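PDB 4GS5: acyl-CoA synthetase (AMP-forming)/AMP-acid ligase II-like protein, which probably activates a carboxylic acid, perhaps a medium-chain fatty acid, with ATP and joins it to coenzyme A. Local coordinates for residues I5-K10 with E105-E110. Sequence-based numbering, arbitrary orientation.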
loop_
_atom_site.group_PDB
_atom_site.type_symbol
_atom_site.label_atom_id
_atom_site.label_comp_id
_atom_site.label_asym_id
_atom_site.label_seq_id
_atom_site.Cartn_x
_atom_site.Cartn_y
_atom_site.Cartn_z
ATOM N N ILE A 5 13.395 -25.669 8.638
ATOM C CA ILE A 5 12.239 -25.142 9.360
ATOM C C ILE A 5 12.354 -25.359 10.867
ATOM O O ILE A 5 12.841 -26.392 11.324
ATOM C CB ILE A 5 10.905 -25.744 8.867
ATOM C CG1 ILE A 5 10.847 -27.245 9.135
ATOM C CG2 ILE A 5 10.704 -25.475 7.393
ATOM C CD1 ILE A 5 9.564 -27.883 8.625
ATOM N N TRP A 6 11.915 -24.370 11.634
ATOM C CA TRP A 6 11.847 -24.495 13.086
ATOM C C TRP A 6 10.392 -24.376 13.543
ATOM O O TRP A 6 9.713 -23.391 13.237
ATOM C CB TRP A 6 12.726 -23.428 13.747
ATOM C CG TRP A 6 12.751 -23.473 15.247
ATOM C CD1 TRP A 6 13.185 -24.506 16.036
ATOM C CD2 TRP A 6 12.345 -22.427 16.144
ATOM N NE1 TRP A 6 13.056 -24.171 17.365
ATOM C CE2 TRP A 6 12.552 -22.904 17.459
ATOM C CE3 TRP A 6 11.823 -21.141 15.962
ATOM C CZ2 TRP A 6 12.250 -22.131 18.584
ATOM C CZ3 TRP A 6 11.524 -20.380 17.082
ATOM C CH2 TRP A 6 11.737 -20.876 18.374
ATOM N N THR A 7 9.903 -25.386 14.254
ATOM C CA THR A 7 8.507 -25.399 14.688
ATOM C C THR A 7 8.373 -24.924 16.131
ATOM O O THR A 7 9.080 -25.393 17.016
ATOM C CB THR A 7 7.874 -26.798 14.539
ATOM O OG1 THR A 7 7.927 -27.202 13.164
ATOM C CG2 THR A 7 6.414 -26.781 15.000
ATOM N N THR A 8 7.462 -23.989 16.366
ATOM C CA THR A 8 7.335 -23.394 17.689
ATOM C C THR A 8 5.908 -22.981 18.038
ATOM O O THR A 8 4.969 -23.166 17.251
ATOM C CB THR A 8 8.316 -22.190 17.874
ATOM O OG1 THR A 8 8.390 -21.834 19.259
ATOM C CG2 THR A 8 7.871 -20.972 17.057
ATOM N N GLY A 9 5.754 -22.417 19.227
ATOM C CA GLY A 9 4.449 -22.087 19.763
ATOM C C GLY A 9 4.597 -21.525 21.161
ATOM O O GLY A 9 5.701 -21.535 21.728
ATOM N N LYS A 10 3.493 -21.025 21.710
ATOM C CA LYS A 10 3.488 -20.451 23.048
ATOM C C LYS A 10 3.995 -21.461 24.064
ATOM O O LYS A 10 4.993 -21.223 24.758
ATOM C CB LYS A 10 2.080 -20.004 23.427
ATOM C CG LYS A 10 1.988 -19.118 24.656
ATOM C CD LYS A 10 0.537 -18.704 24.914
ATOM C CE LYS A 10 0.417 -17.763 26.105
ATOM N NZ LYS A 10 1.006 -18.347 27.352
ATOM N N GLU A 105 0.035 -22.724 15.963
ATOM C CA GLU A 105 1.251 -23.480 15.724
ATOM C C GLU A 105 2.050 -22.721 14.664
ATOM O O GLU A 105 1.554 -22.493 13.562
ATOM C CB GLU A 105 0.908 -24.870 15.205
ATOM C CG GLU A 105 2.118 -25.741 14.921
ATOM C CD GLU A 105 1.754 -27.032 14.210
ATOM O OE1 GLU A 105 2.675 -27.821 13.907
ATOM O OE2 GLU A 105 0.551 -27.264 13.956
ATOM N N LEU A 106 3.275 -22.320 14.989
ATOM C CA LEU A 106 4.093 -21.567 14.041
ATOM C C LEU A 106 5.128 -22.457 13.369
ATOM O O LEU A 106 5.909 -23.145 14.044
ATOM C CB LEU A 106 4.792 -20.384 14.726
ATOM C CG LEU A 106 3.894 -19.363 15.419
ATOM C CD1 LEU A 106 4.708 -18.400 16.253
ATOM C CD2 LEU A 106 3.081 -18.609 14.379
ATOM N N THR A 107 5.129 -22.448 12.041
ATOM C CA THR A 107 6.191 -23.083 11.274
ATOM C C THR A 107 7.074 -22.004 10.663
ATOM O O THR A 107 6.674 -21.306 9.736
ATOM C CB THR A 107 5.636 -23.969 10.153
ATOM O OG1 THR A 107 4.882 -25.039 10.723
ATOM C CG2 THR A 107 6.771 -24.540 9.300
ATOM N N VAL A 108 8.276 -21.854 11.197
ATOM C CA VAL A 108 9.132 -20.773 10.773
ATOM C C VAL A 108 10.125 -21.285 9.748
ATOM O O VAL A 108 10.847 -22.248 10.008
ATOM C CB VAL A 108 9.897 -20.162 11.961
ATOM C CG1 VAL A 108 10.688 -18.941 11.507
ATOM C CG2 VAL A 108 8.927 -19.800 13.082
ATOM N N THR A 109 10.159 -20.642 8.586
ATOM C CA THR A 109 11.102 -21.017 7.539
ATOM C C THR A 109 11.996 -19.831 7.185
ATOM O O THR A 109 11.655 -18.688 7.486
ATOM C CB THR A 109 10.379 -21.496 6.272
ATOM O OG1 THR A 109 11.334 -22.058 5.366
ATOM C CG2 THR A 109 9.704 -20.338 5.595
ATOM N N GLU A 110 13.138 -20.105 6.560
ATOM C CA GLU A 110 14.031 -19.038 6.132
ATOM C C GLU A 110 13.362 -18.288 5.001
ATOM O O GLU A 110 12.792 -18.897 4.095
ATOM C CB GLU A 110 15.403 -19.584 5.703
ATOM C CG GLU A 110 16.020 -20.509 6.738
ATOM C CD GLU A 110 17.524 -20.727 6.566
ATOM O OE1 GLU A 110 18.060 -20.504 5.455
ATOM O OE2 GLU A 110 18.169 -21.129 7.559
#
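Leu106 O accepts a hydrogen bond from Thr8 N that is nearly straight, N to O 2.9 Å with 172° at the hydrogen, and the CA-H of Thr7 approaches the same oxygen as a weaker second contact, Thr7 CA to Leu106 O 3.5 Å. In return Leu106 N donates to Thr8 O, tilted 28° from the carbonyl plane. The two-way exchange repeats between Trp6 and Val108, where Trp6 N to Val108 O also measures 2.9 Å. These reciprocal bonds mark two antiparallel hydrogen-bonded pairs, with Thr7 and Thr107 as the non-hydrogen-bonded pair between them. Strand 5-8 is thus added antiparallel to one edge of strand 105-109, in a protein of the ATP-dependent AMP-binding family, and is an outermost strand within this chain; strand 105-109, along its other edge, pairs in parallel with strand 80-83. Trp6, Thr8, Leu106 and Val108 share one face, where helix 22-36 covers Trp6, Thr8 and Val108. There Thr8 and Leu106 lie side by side, Thr8 CG2 being 3.9 Å from Leu106 CB. With chi1 at -167°, Thr8 places this methyl between its backbone N and carbonyl carbon, while OG1 hydrogen-bonds to Gln16. The Trp6 ring meets Val108 CG2 obliquely, 4.3 Å from CE3, and carries Thr8 CB 3.7 Å above its plane, toward the rim. On the other face, the Ile5 CG2 methyl lies in van der Waals range of Thr109 OG1, at 4.0 Å, and Thr7 CG2 comes within 4.0 Å of OE1 at the end of the extended Glu105 side chain.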